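Local structure of caspase-3 (Porites astreoides, 6WI4) at residues A[1-6]-A[225-230]; A[9-14]-A[79-84]; A[16-21]-A[86-91]; A[59-64]-A[97-102]. The protein is probably a cysteine protease of the caspase family that cleaves target proteins after aspartate during apoptosis in coral. All coordinates share one frame; numbering follows the deposited sequence.

Contact 1: A[1-6]-A[225-230]; sequences DTIYKM and ELYFFP
Ile3 brings its CG1-CD1 arm obliquely against the CD2-CE2 side of the Tyr227 ring, CD1 lying 3.8 Å from CE2. Its other branch, CG2, also touches Tyr227 CD2 (3.8 Å) and reaches Pro230 CB at 4.1 Å. With chi1 at -63°, CG1 sits beside the backbone N, and both branches come within contact of Tyr227. An alanine here would lose both branches and would probably leave the CD2-CE2 part of the Tyr227 ring and Pro230 CB without their apolar neighbour. The backbones join in a single bridge: Glu225 N donates to Thr2 O at 2.9 Å, and Tyr4 N returns a nearly linear bond (167°) to Glu225 O. Beyond it the chains separate, and water 2 spans them by donating to both Tyr4 O and Tyr227 O. Met6 closes the far end. Its chain bends at chi2 and chi3, which carries CE to within 3.9 Å of Phe228 CD1, while CB packs on Pro230 CD at the same distance. The edge of the Tyr4 ring meets Leu226 CA, with CD2 4.0 Å from it, and the Tyr4 hydroxyl is engaged farther off by Asp146 and the backbone N of Arg223. The contact thus ties the N-terminal arm to the tail after strand 217-220, and Leu226 and Phe228 continue inward onto Ile186 of helix 186-197 and Met124 of strand 123-128.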
loop_
_atom_site.group_PDB
_atom_site.type_symbol
_atom_site.label_atom_id
_atom_site.label_comp_id
_atom_site.label_asym_id
_atom_site.label_seq_id
_atom_site.Cartn_x
_atom_site.Cartn_y
_atom_site.Cartn_z
ATOM N N ASP A 1 -4.408 -26.432 -3.431
ATOM C CA ASP A 1 -5.241 -25.929 -2.346
ATOM C C ASP A 1 -5.853 -24.586 -2.752
ATOM O O ASP A 1 -5.540 -24.036 -3.813
ATOM C CB ASP A 1 -4.425 -25.797 -1.054
ATOM C CG ASP A 1 -5.272 -25.961 0.202
ATOM O OD1 ASP A 1 -6.149 -25.104 0.455
ATOM O OD2 ASP A 1 -5.055 -26.946 0.941
ATOM N N THR A 2 -6.747 -24.075 -1.915
ATOM C CA THR A 2 -7.421 -22.815 -2.184
ATOM C C THR A 2 -7.065 -21.719 -1.189
ATOM O O THR A 2 -7.627 -20.625 -1.282
ATOM C CB THR A 2 -8.939 -23.014 -2.192
ATOM O OG1 THR A 2 -9.354 -23.532 -0.922
ATOM C CG2 THR A 2 -9.352 -23.977 -3.306
ATOM N N ILE A 3 -6.154 -21.977 -0.250
ATOM C CA ILE A 3 -5.723 -20.990 0.739
ATOM C C ILE A 3 -4.200 -20.966 0.768
ATOM O O ILE A 3 -3.562 -22.024 0.822
ATOM C CB ILE A 3 -6.280 -21.317 2.137
ATOM C CG1 ILE A 3 -7.809 -21.259 2.123
ATOM C CG2 ILE A 3 -5.704 -20.370 3.176
ATOM C CD1 ILE A 3 -8.456 -21.611 3.449
ATOM N N TYR A 4 -3.612 -19.766 0.757
ATOM C CA TYR A 4 -2.157 -19.660 0.839
ATOM C C TYR A 4 -1.647 -20.162 2.185
ATOM O O TYR A 4 -2.268 -19.935 3.225
ATOM C CB TYR A 4 -1.704 -18.212 0.659
ATOM C CG TYR A 4 -1.804 -17.693 -0.753
ATOM C CD1 TYR A 4 -0.942 -18.144 -1.741
ATOM C CD2 TYR A 4 -2.756 -16.730 -1.088
ATOM C CE1 TYR A 4 -1.032 -17.666 -3.040
ATOM C CE2 TYR A 4 -2.840 -16.236 -2.383
ATOM C CZ TYR A 4 -1.994 -16.710 -3.344
ATOM O OH TYR A 4 -2.085 -16.217 -4.634
ATOM N N LYS A 5 -0.488 -20.818 2.162
ATOM C CA LYS A 5 0.189 -21.176 3.402
ATOM C C LYS A 5 0.614 -19.920 4.149
ATOM O O LYS A 5 1.273 -19.045 3.586
ATOM C CB LYS A 5 1.410 -22.046 3.102
ATOM N N MET A 6 0.231 -19.831 5.423
ATOM C CA MET A 6 0.591 -18.702 6.277
ATOM C C MET A 6 0.736 -19.259 7.694
ATOM O O MET A 6 -0.181 -19.188 8.514
ATOM C CB MET A 6 -0.444 -17.578 6.230
ATOM C CG MET A 6 -0.544 -16.851 4.894
ATOM S SD MET A 6 0.854 -15.762 4.577
ATOM C CE MET A 6 0.382 -14.350 5.557
ATOM N N GLU A 225 -7.284 -17.785 -1.687
ATOM C CA GLU A 225 -7.639 -16.837 -0.637
ATOM C C GLU A 225 -6.432 -16.596 0.263
ATOM O O GLU A 225 -5.667 -17.518 0.571
ATOM C CB GLU A 225 -8.820 -17.353 0.187
ATOM C CG GLU A 225 -10.175 -16.979 -0.385
ATOM C CD GLU A 225 -10.585 -17.880 -1.524
ATOM O OE1 GLU A 225 -10.889 -19.061 -1.258
ATOM O OE2 GLU A 225 -10.599 -17.407 -2.683
ATOM N N LEU A 226 -6.252 -15.347 0.671
ATOM C CA LEU A 226 -5.170 -14.967 1.574
ATOM C C LEU A 226 -5.794 -14.697 2.938
ATOM O O LEU A 226 -6.375 -13.636 3.166
ATOM C CB LEU A 226 -4.411 -13.750 1.053
ATOM C CG LEU A 226 -3.007 -13.455 1.596
ATOM C CD1 LEU A 226 -2.386 -12.309 0.812
ATOM C CD2 LEU A 226 -3.012 -13.143 3.075
ATOM N N TYR A 227 -5.669 -15.665 3.836
ATOM C CA TYR A 227 -6.006 -15.494 5.240
ATOM C C TYR A 227 -4.722 -15.289 6.029
ATOM O O TYR A 227 -3.785 -16.081 5.905
ATOM C CB TYR A 227 -6.737 -16.720 5.785
ATOM C CG TYR A 227 -8.136 -16.945 5.261
ATOM C CD1 TYR A 227 -9.225 -16.315 5.852
ATOM C CD2 TYR A 227 -8.367 -17.814 4.213
ATOM C CE1 TYR A 227 -10.510 -16.538 5.395
ATOM C CE2 TYR A 227 -9.651 -18.044 3.750
ATOM C CZ TYR A 227 -10.713 -17.399 4.345
ATOM O OH TYR A 227 -11.995 -17.615 3.888
ATOM N N PHE A 228 -4.684 -14.229 6.840
ATOM C CA PHE A 228 -3.500 -13.990 7.659
ATOM C C PHE A 228 -3.386 -14.984 8.811
ATOM O O PHE A 228 -2.277 -15.207 9.306
ATOM C CB PHE A 228 -3.501 -12.543 8.169
ATOM C CG PHE A 228 -3.171 -11.542 7.099
ATOM C CD1 PHE A 228 -1.873 -11.382 6.664
ATOM C CD2 PHE A 228 -4.172 -10.800 6.498
ATOM C CE1 PHE A 228 -1.562 -10.478 5.664
ATOM C CE2 PHE A 228 -3.873 -9.894 5.494
ATOM C CZ PHE A 228 -2.579 -9.729 5.075
ATOM N N PHE A 229 -4.486 -15.615 9.215
ATOM C CA PHE A 229 -4.485 -16.600 10.300
ATOM C C PHE A 229 -5.373 -17.760 9.886
ATOM O O PHE A 229 -6.482 -17.934 10.400
ATOM C CB PHE A 229 -4.945 -15.961 11.608
ATOM C CG PHE A 229 -4.061 -14.827 12.043
ATOM C CD1 PHE A 229 -2.893 -15.080 12.745
ATOM C CD2 PHE A 229 -4.373 -13.517 11.711
ATOM C CE1 PHE A 229 -2.059 -14.042 13.134
ATOM C CE2 PHE A 229 -3.534 -12.464 12.097
ATOM C CZ PHE A 229 -2.379 -12.732 12.807
ATOM N N PRO A 230 -4.911 -18.576 8.942
ATOM C CA PRO A 230 -5.783 -19.617 8.382
ATOM C C PRO A 230 -6.186 -20.665 9.395
ATOM O O PRO A 230 -7.157 -21.392 9.156
ATOM C CB PRO A 230 -4.945 -20.215 7.242
ATOM C CG PRO A 230 -3.545 -19.816 7.517
ATOM C CD PRO A 230 -3.575 -18.555 8.313
HETATM O O HOH W 1 -9.106 -19.912 -3.722
HETATM O O HOH W 2 -3.701 -17.706 3.627
#

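Contact 2: A[9-14]-A[79-84]; sequences STRGIA and PYDAFI
Pro79 meets segment 9-14 through water 3, which donates to its carbonyl O and to Thr10 O. Tyr80 follows, its ring packed between Pro79 CG on one face and the backbone of Gly12 on the other; Gly12 CA comes within 3.5 Å of CD1, and Thr10 O lies at the ring edge. Farther along the ring, CE2 touches Ile13 CD1 at 3.9 Å. A serine here would remove this ring and would probably open a gap over the Gly12 backbone and beside Ile13 CD1. Asp81 N then donates to Arg11 O at 2.8 Å, and Ala82 N adds a weak bond to the same oxygen. Ala82 O receives a CA-H...O contact from Gly12 CA (3.3 Å, 162° at H), and water 4 links it to Ile13 N. Phe83, with CG anti to its backbone N (chi1 174°), brings CD1 to 3.4 Å from Ile13 O. At Ile84 the parallel pairing is established: its N donates to Ile13 O at 3.0 Å, and its CB rests on Ala14 CB. Here strands 13-18 and 83-88 of the caspase sheet have their starting ends, flanked by strands 53-58 and 123-128, with Phe47 of helix 36-49 covering Ala14 and Ile84.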
loop_
_atom_site.group_PDB
_atom_site.type_symbol
_atom_site.label_atom_id
_atom_site.label_comp_id
_atom_site.label_asym_id
_atom_site.label_seq_id
_atom_site.Cartn_x
_atom_site.Cartn_y
_atom_site.Cartn_z
ATOM N N SER A 9 6.411 -18.353 12.038
ATOM C CA SER A 9 6.366 -17.457 13.193
ATOM C C SER A 9 6.590 -16.009 12.781
ATOM O O SER A 9 5.946 -15.092 13.310
ATOM C CB SER A 9 7.419 -17.874 14.222
ATOM O OG SER A 9 7.306 -19.247 14.542
ATOM N N THR A 10 7.532 -15.787 11.877
ATOM C CA THR A 10 7.674 -14.533 11.149
ATOM C C THR A 10 7.203 -14.798 9.723
ATOM O O THR A 10 7.829 -15.574 8.995
ATOM C CB THR A 10 9.116 -14.046 11.177
ATOM O OG1 THR A 10 9.490 -13.755 12.528
ATOM C CG2 THR A 10 9.267 -12.795 10.325
ATOM N N ARG A 11 6.092 -14.159 9.328
ATOM C CA ARG A 11 5.477 -14.470 8.038
ATOM C C ARG A 11 6.315 -13.985 6.867
ATOM O O ARG A 11 6.262 -14.568 5.779
ATOM C CB ARG A 11 4.090 -13.837 7.952
ATOM C CG ARG A 11 3.101 -14.304 8.988
ATOM C CD ARG A 11 2.525 -15.684 8.647
ATOM N NE ARG A 11 1.241 -15.843 9.317
ATOM C CZ ARG A 11 1.044 -16.551 10.424
ATOM N NH1 ARG A 11 -0.166 -16.609 10.963
ATOM N NH2 ARG A 11 2.046 -17.221 10.980
ATOM N N GLY A 12 7.079 -12.926 7.065
ATOM C CA GLY A 12 7.814 -12.314 5.983
ATOM C C GLY A 12 8.207 -10.909 6.379
ATOM O O GLY A 12 7.982 -10.479 7.509
ATOM N N ILE A 13 8.800 -10.216 5.429
ATOM C CA ILE A 13 9.208 -8.830 5.620
ATOM C C ILE A 13 8.086 -7.928 5.137
ATOM O O ILE A 13 7.429 -8.218 4.125
ATOM C CB ILE A 13 10.519 -8.537 4.873
ATOM C CG1 ILE A 13 11.640 -9.439 5.404
ATOM C CG2 ILE A 13 10.911 -7.060 4.999
ATOM C CD1 ILE A 13 12.833 -9.502 4.491
ATOM N N ALA A 14 7.863 -6.831 5.859
ATOM C CA ALA A 14 6.908 -5.803 5.454
ATOM C C ALA A 14 7.636 -4.470 5.421
ATOM O O ALA A 14 8.083 -3.982 6.462
ATOM C CB ALA A 14 5.713 -5.738 6.408
ATOM N N PRO A 79 12.562 -18.818 4.254
ATOM C CA PRO A 79 11.950 -18.964 5.585
ATOM C C PRO A 79 10.610 -18.262 5.739
ATOM O O PRO A 79 10.002 -18.365 6.807
ATOM C CB PRO A 79 13.000 -18.359 6.530
ATOM C CG PRO A 79 13.805 -17.471 5.689
ATOM C CD PRO A 79 13.825 -18.060 4.321
ATOM N N TYR A 80 10.117 -17.588 4.703
ATOM C CA TYR A 80 8.926 -16.760 4.805
ATOM C C TYR A 80 7.797 -17.325 3.957
ATOM O O TYR A 80 8.017 -18.089 3.014
ATOM C CB TYR A 80 9.215 -15.326 4.352
ATOM C CG TYR A 80 10.301 -14.637 5.144
ATOM C CD1 TYR A 80 10.295 -14.660 6.528
ATOM C CD2 TYR A 80 11.327 -13.968 4.498
ATOM C CE1 TYR A 80 11.299 -14.019 7.257
ATOM C CE2 TYR A 80 12.335 -13.333 5.215
ATOM C CZ TYR A 80 12.309 -13.366 6.582
ATOM O OH TYR A 80 13.314 -12.722 7.281
ATOM N N ASP A 81 6.581 -16.891 4.285
ATOM C CA ASP A 81 5.382 -17.271 3.552
ATOM C C ASP A 81 4.850 -16.177 2.637
ATOM O O ASP A 81 4.024 -16.472 1.766
ATOM C CB ASP A 81 4.256 -17.646 4.525
ATOM C CG ASP A 81 4.509 -18.960 5.252
ATOM O OD1 ASP A 81 5.156 -19.855 4.667
ATOM O OD2 ASP A 81 4.053 -19.071 6.404
ATOM N N ALA A 82 5.279 -14.931 2.819
ATOM C CA ALA A 82 4.632 -13.804 2.154
ATOM C C ALA A 82 5.577 -12.612 2.186
ATOM O O ALA A 82 6.586 -12.622 2.891
ATOM C CB ALA A 82 3.299 -13.466 2.828
ATOM N N PHE A 83 5.226 -11.567 1.429
ATOM C CA PHE A 83 5.996 -10.324 1.397
ATOM C C PHE A 83 5.036 -9.154 1.293
ATOM O O PHE A 83 4.055 -9.230 0.551
ATOM C CB PHE A 83 6.979 -10.296 0.217
ATOM C CG PHE A 83 7.701 -8.982 0.049
ATOM C CD1 PHE A 83 8.670 -8.590 0.961
ATOM C CD2 PHE A 83 7.423 -8.151 -1.027
ATOM C CE1 PHE A 83 9.334 -7.376 0.809
ATOM C CE2 PHE A 83 8.081 -6.939 -1.184
ATOM C CZ PHE A 83 9.042 -6.554 -0.259
ATOM N N ILE A 84 5.328 -8.071 2.017
ATOM C CA ILE A 84 4.521 -6.851 1.986
ATOM C C ILE A 84 5.412 -5.675 1.626
ATOM O O ILE A 84 6.491 -5.514 2.208
ATOM C CB ILE A 84 3.833 -6.597 3.338
ATOM C CG1 ILE A 84 2.719 -7.617 3.557
ATOM C CG2 ILE A 84 3.317 -5.147 3.431
ATOM C CD1 ILE A 84 2.055 -7.502 4.926
HETATM O O HOH W 3 10.084 -17.105 9.191
HETATM O O HOH W 4 9.180 -11.572 2.909
#

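Contact 3: A[16-21]-A[86-91]; sequences IINNKD and SILTHG
Backbone hydrogen bonds carry the pairing of Ile16, Ile17 and Asn18 with Ser86, Ile87 and Leu88. Ile17 N donates to Ser86 O, Leu88 N to Ile17 O at 2.9 Å, and Asn19 N to Leu88 O, so the ladder runs one residue past strand 16-18. The strand axes are 4.7 Å apart and inclined by 9°. A contact from Ile87 CA to Ile17 O (3.3 Å) supplements these bonds.

Apolar contact is concentrated on the face bearing Ile17 and Ile87, where Ile17 CG2 approaches Ile87 CD1 at 3.9 Å. Ile87 sends CG1 anti to its backbone N (chi1 -173°), turning this arm toward strand 13-18, against Ile17 CB and CG2.

Polar groups meet carbon on the other face: Ser86 OG lies 3.3 Å from Ile16 CG1 while bonded to Val15 O, and Asn18 OD1 lies 3.5 Å from Leu88 CD1. That amide is buried but satisfied, OD1 by Thr36 and ND2 by Asn58 and Asp37. Past these pairs, Asn19 and Thr89 lie alongside each other, CB to OG1 3.5 Å; Asn19 OD1 accepts from Gln60 N, while Asn19 ND2 and Thr89 OG1 both bond to Tyr97 O.

His90 packs on the bound peptide's backbone and Gly91 hydrogen-bonds to it. This parallel pair in the core of the caspase fold's central sheet lies between strands 53-58 and 123-128; helix 36-49 packs on Ile16 and Leu88, strand 95-98 on Ile87.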
loop_
_atom_site.group_PDB
_atom_site.type_symbol
_atom_site.label_atom_id
_atom_site.label_comp_id
_atom_site.label_asym_id
_atom_site.label_seq_id
_atom_site.Cartn_x
_atom_site.Cartn_y
_atom_site.Cartn_z
ATOM N N ILE A 16 7.720 -0.405 4.814
ATOM C CA ILE A 16 6.956 0.845 4.782
ATOM C C ILE A 16 7.897 1.961 4.379
ATOM O O ILE A 16 8.875 2.232 5.088
ATOM C CB ILE A 16 6.318 1.174 6.140
ATOM C CG1 ILE A 16 5.393 0.049 6.586
ATOM C CG2 ILE A 16 5.576 2.510 6.068
ATOM C CD1 ILE A 16 4.972 0.205 8.047
ATOM N N ILE A 17 7.591 2.629 3.274
ATOM C CA ILE A 17 8.311 3.821 2.846
ATOM C C ILE A 17 7.377 5.005 3.035
ATOM O O ILE A 17 6.292 5.052 2.452
ATOM C CB ILE A 17 8.805 3.694 1.401
ATOM C CG1 ILE A 17 9.850 2.568 1.321
ATOM C CG2 ILE A 17 9.407 5.017 0.941
ATOM C CD1 ILE A 17 10.207 2.150 -0.092
ATOM N N ASN A 18 7.788 5.949 3.875
ATOM C CA ASN A 18 6.950 7.053 4.325
ATOM C C ASN A 18 7.574 8.359 3.844
ATOM O O ASN A 18 8.536 8.846 4.449
ATOM C CB ASN A 18 6.842 7.019 5.845
ATOM C CG ASN A 18 6.033 8.158 6.396
ATOM O OD1 ASN A 18 4.871 8.333 6.035
ATOM N ND2 ASN A 18 6.643 8.952 7.280
ATOM N N ASN A 19 7.039 8.942 2.770
ATOM C CA ASN A 19 7.599 10.171 2.212
ATOM C C ASN A 19 6.734 11.361 2.618
ATOM O O ASN A 19 5.588 11.503 2.173
ATOM C CB ASN A 19 7.756 10.043 0.697
ATOM C CG ASN A 19 9.001 9.260 0.319
ATOM O OD1 ASN A 19 9.798 8.884 1.186
ATOM N ND2 ASN A 19 9.176 9.000 -0.976
ATOM N N LYS A 20 7.287 12.223 3.472
ATOM C CA LYS A 20 6.572 13.383 3.982
ATOM C C LYS A 20 7.030 14.687 3.356
ATOM O O LYS A 20 6.194 15.506 2.980
ATOM C CB LYS A 20 6.730 13.481 5.505
ATOM C CG LYS A 20 5.917 14.610 6.121
ATOM C CD LYS A 20 6.084 14.654 7.639
ATOM N N ASP A 21 8.339 14.869 3.197
ATOM C CA ASP A 21 8.924 16.121 2.729
ATOM C C ASP A 21 9.628 15.893 1.402
ATOM O O ASP A 21 10.406 14.944 1.265
ATOM C CB ASP A 21 9.925 16.671 3.746
ATOM C CG ASP A 21 9.334 16.806 5.126
ATOM O OD1 ASP A 21 8.509 17.719 5.322
ATOM O OD2 ASP A 21 9.679 15.992 6.013
ATOM N N SER A 86 4.798 -1.379 1.126
ATOM C CA SER A 86 3.829 -0.292 1.199
ATOM C C SER A 86 4.554 1.034 1.049
ATOM O O SER A 86 5.692 1.190 1.493
ATOM C CB SER A 86 3.029 -0.331 2.515
ATOM O OG SER A 86 3.877 -0.125 3.646
ATOM N N ILE A 87 3.897 1.990 0.405
ATOM C CA ILE A 87 4.504 3.300 0.232
ATOM C C ILE A 87 3.438 4.372 0.382
ATOM O O ILE A 87 2.308 4.225 -0.092
ATOM C CB ILE A 87 5.257 3.414 -1.112
ATOM C CG1 ILE A 87 6.023 4.742 -1.172
ATOM C CG2 ILE A 87 4.315 3.219 -2.287
ATOM C CD1 ILE A 87 7.144 4.753 -2.224
ATOM N N LEU A 88 3.810 5.440 1.080
ATOM C CA LEU A 88 2.956 6.579 1.385
ATOM C C LEU A 88 3.652 7.798 0.800
ATOM O O LEU A 88 4.710 8.200 1.295
ATOM C CB LEU A 88 2.773 6.715 2.901
ATOM C CG LEU A 88 2.610 5.418 3.700
ATOM C CD1 LEU A 88 2.729 5.730 5.195
ATOM C CD2 LEU A 88 1.260 4.774 3.395
ATOM N N THR A 89 3.096 8.370 -0.265
ATOM C CA THR A 89 3.837 9.398 -0.998
ATOM C C THR A 89 2.885 10.118 -1.949
ATOM O O THR A 89 1.687 9.824 -2.001
ATOM C CB THR A 89 5.034 8.779 -1.738
ATOM O OG1 THR A 89 5.873 9.818 -2.266
ATOM C CG2 THR A 89 4.604 7.832 -2.872
ATOM N N HIS A 90 3.428 11.077 -2.701
ATOM C CA HIS A 90 2.684 11.669 -3.802
ATOM C C HIS A 90 2.699 10.735 -5.009
ATOM O O HIS A 90 3.552 9.851 -5.135
ATOM C CB HIS A 90 3.284 13.027 -4.190
ATOM C CG HIS A 90 2.856 14.146 -3.295
ATOM N ND1 HIS A 90 1.535 14.480 -3.119
ATOM C CD2 HIS A 90 3.567 15.019 -2.541
ATOM C CE1 HIS A 90 1.439 15.498 -2.284
ATOM N NE2 HIS A 90 2.661 15.852 -1.926
ATOM N N GLY A 91 1.753 10.949 -5.915
ATOM C CA GLY A 91 1.756 10.176 -7.143
ATOM C C GLY A 91 0.956 10.835 -8.238
ATOM O O GLY A 91 0.287 11.851 -8.041
#

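Contact 4: A[59-64]-A[97-102]; sequences NQTRAE and YGTDGT
Arg62 reaches along segment 97-102 and is gripped at both ends. Its backbone N donates to Asp100 OD1 at 2.8 Å, nearly straight at 169° and on the syn side of the carboxylate. The side chain bends at chi3 (-70°), which folds the guanidinium back over Gly101, whose CA lies 3.6 Å above the plane, over its centre. From the edge of that flat group NH1 donates to Thr102 O at 2.9 Å, almost in plane, while NE forms a salt bridge with Asp100 OD2 at 3.2 Å; this bond and a longer one from NH2 to the same oxygen are weak. The guanidinium and carboxylate planes stand 76° apart, so the pair does not form a coplanar, two-pronged bridge. Water 5 donates to OD2 and accepts from Ala63 N. Asp100 thus receives Arg62 N directly and Ala63 N through water 5 at the start of helix 62-73, whose positive end would probably favour its negative charge. The first turn opens with a capping box: Thr61 OG1 accepts from Glu64 N, and Glu64 OE1 accepts from Thr61 N. Thr99 occupies the other flank. Its N donates to Gln60 O at 2.9 Å, its OG1 lies 3.3 Å from Thr61 CG2, and its CG2 packs against Asn59 CB at 4.0 Å; the Asn59 amide oxygen, turned to other partners, accepts from the backbone N of Lys20 and Asp21.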
loop_
_atom_site.group_PDB
_atom_site.type_symbol
_atom_site.label_atom_id
_atom_site.label_comp_id
_atom_site.label_asym_id
_atom_site.label_seq_id
_atom_site.Cartn_x
_atom_site.Cartn_y
_atom_site.Cartn_z
ATOM N N ASN A 59 11.308 9.499 3.955
ATOM C CA ASN A 59 11.848 10.497 3.020
ATOM C C ASN A 59 12.975 9.927 2.155
ATOM O O ASN A 59 14.134 10.349 2.226
ATOM C CB ASN A 59 12.319 11.740 3.785
ATOM C CG ASN A 59 11.175 12.533 4.375
ATOM O OD1 ASN A 59 10.022 12.393 3.969
ATOM N ND2 ASN A 59 11.491 13.388 5.340
ATOM N N GLN A 60 12.610 8.960 1.314
ATOM C CA GLN A 60 13.552 8.265 0.443
ATOM C C GLN A 60 13.508 8.819 -0.974
ATOM O O GLN A 60 12.429 9.068 -1.516
ATOM C CB GLN A 60 13.227 6.771 0.404
ATOM C CG GLN A 60 13.282 6.119 1.777
ATOM C CD GLN A 60 14.679 6.061 2.336
ATOM O OE1 GLN A 60 15.525 5.317 1.840
ATOM N NE2 GLN A 60 14.935 6.842 3.389
ATOM N N THR A 61 14.690 8.997 -1.571
ATOM C CA THR A 61 14.785 9.355 -2.981
ATOM C C THR A 61 14.393 8.175 -3.860
ATOM O O THR A 61 14.243 7.042 -3.397
ATOM C CB THR A 61 16.209 9.781 -3.337
ATOM O OG1 THR A 61 17.097 8.675 -3.122
ATOM C CG2 THR A 61 16.645 10.954 -2.496
ATOM N N ARG A 62 14.260 8.442 -5.164
ATOM C CA ARG A 62 14.011 7.354 -6.103
ATOM C C ARG A 62 15.119 6.315 -6.045
ATOM O O ARG A 62 14.849 5.111 -6.050
ATOM C CB ARG A 62 13.878 7.902 -7.519
ATOM C CG ARG A 62 12.642 8.742 -7.682
ATOM C CD ARG A 62 12.584 9.348 -9.054
ATOM N NE ARG A 62 13.593 10.381 -9.245
ATOM C CZ ARG A 62 13.700 11.096 -10.358
ATOM N NH1 ARG A 62 12.845 10.891 -11.351
ATOM N NH2 ARG A 62 14.649 12.014 -10.475
ATOM N N ALA A 63 16.375 6.762 -5.982
ATOM C CA ALA A 63 17.480 5.815 -5.948
ATOM C C ALA A 63 17.434 4.969 -4.685
ATOM O O ALA A 63 17.721 3.765 -4.721
ATOM C CB ALA A 63 18.809 6.560 -6.052
ATOM N N GLU A 64 17.044 5.577 -3.565
ATOM C CA GLU A 64 16.945 4.830 -2.319
ATOM C C GLU A 64 15.784 3.847 -2.349
ATOM O O GLU A 64 15.909 2.732 -1.834
ATOM C CB GLU A 64 16.813 5.793 -1.149
ATOM C CG GLU A 64 18.132 6.519 -0.875
ATOM C CD GLU A 64 18.001 7.669 0.088
ATOM O OE1 GLU A 64 16.918 8.292 0.156
ATOM O OE2 GLU A 64 19.010 7.969 0.768
ATOM N N TYR A 97 6.158 9.157 -6.232
ATOM C CA TYR A 97 7.250 10.102 -6.036
ATOM C C TYR A 97 8.251 9.580 -5.017
ATOM O O TYR A 97 7.882 9.236 -3.888
ATOM C CB TYR A 97 6.729 11.459 -5.564
ATOM C CG TYR A 97 6.272 12.391 -6.664
ATOM C CD1 TYR A 97 5.029 12.242 -7.248
ATOM C CD2 TYR A 97 7.076 13.440 -7.086
ATOM C CE1 TYR A 97 4.600 13.104 -8.243
ATOM C CE2 TYR A 97 6.659 14.302 -8.077
ATOM C CZ TYR A 97 5.419 14.134 -8.646
ATOM O OH TYR A 97 4.993 14.991 -9.639
ATOM N N GLY A 98 9.523 9.541 -5.408
ATOM C CA GLY A 98 10.585 9.686 -4.433
ATOM C C GLY A 98 10.659 11.139 -3.995
ATOM O O GLY A 98 9.968 12.010 -4.524
ATOM N N THR A 99 11.521 11.431 -3.021
ATOM C CA THR A 99 11.632 12.826 -2.610
ATOM C C THR A 99 12.140 13.714 -3.732
ATOM O O THR A 99 11.908 14.926 -3.698
ATOM C CB THR A 99 12.553 12.974 -1.403
ATOM O OG1 THR A 99 13.801 12.340 -1.683
ATOM C CG2 THR A 99 11.925 12.342 -0.176
ATOM N N ASP A 100 12.803 13.137 -4.736
ATOM C CA ASP A 100 13.430 13.918 -5.790
ATOM C C ASP A 100 12.699 13.876 -7.125
ATOM O O ASP A 100 13.098 14.606 -8.040
ATOM C CB ASP A 100 14.881 13.455 -6.005
ATOM C CG ASP A 100 14.976 11.999 -6.412
ATOM O OD1 ASP A 100 14.191 11.183 -5.894
ATOM O OD2 ASP A 100 15.826 11.661 -7.265
ATOM N N GLY A 101 11.665 13.058 -7.278
ATOM C CA GLY A 101 10.986 12.966 -8.556
ATOM C C GLY A 101 10.201 11.673 -8.680
ATOM O O GLY A 101 10.071 10.905 -7.726
ATOM N N THR A 102 9.713 11.435 -9.893
ATOM C CA THR A 102 8.772 10.356 -10.151
ATOM C C THR A 102 9.471 9.098 -10.644
ATOM O O THR A 102 10.532 9.148 -11.275
ATOM C CB THR A 102 7.718 10.771 -11.183
ATOM O OG1 THR A 102 8.367 11.121 -12.415
ATOM C CG2 THR A 102 6.918 11.948 -10.690
HETATM O O HOH W 5 17.241 9.430 -6.865
#

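Contacts 2 and 3 lie at the two ends of one parallel strand pair, 13-18 with 83-88, their centres 21 Å apart. Contact 1 adjoins the starting end: its centre is 13 Å from that of contact 2, and Phe228 O takes a probable hydrogen bond from Arg11 NH1 (3.0 Å). Contact 4 adjoins the finishing end, 9 Å from contact 3 between centres; besides the hydrogen bonds that join them, Asp21 O packs on Thr99 CG2 at 3.3 Å. The bound peptide is met at contact 3, through His90 and Gly91, whereas contact 1 lies on the opposite side of the chain's centre, 28 Å from contact 3 between centres.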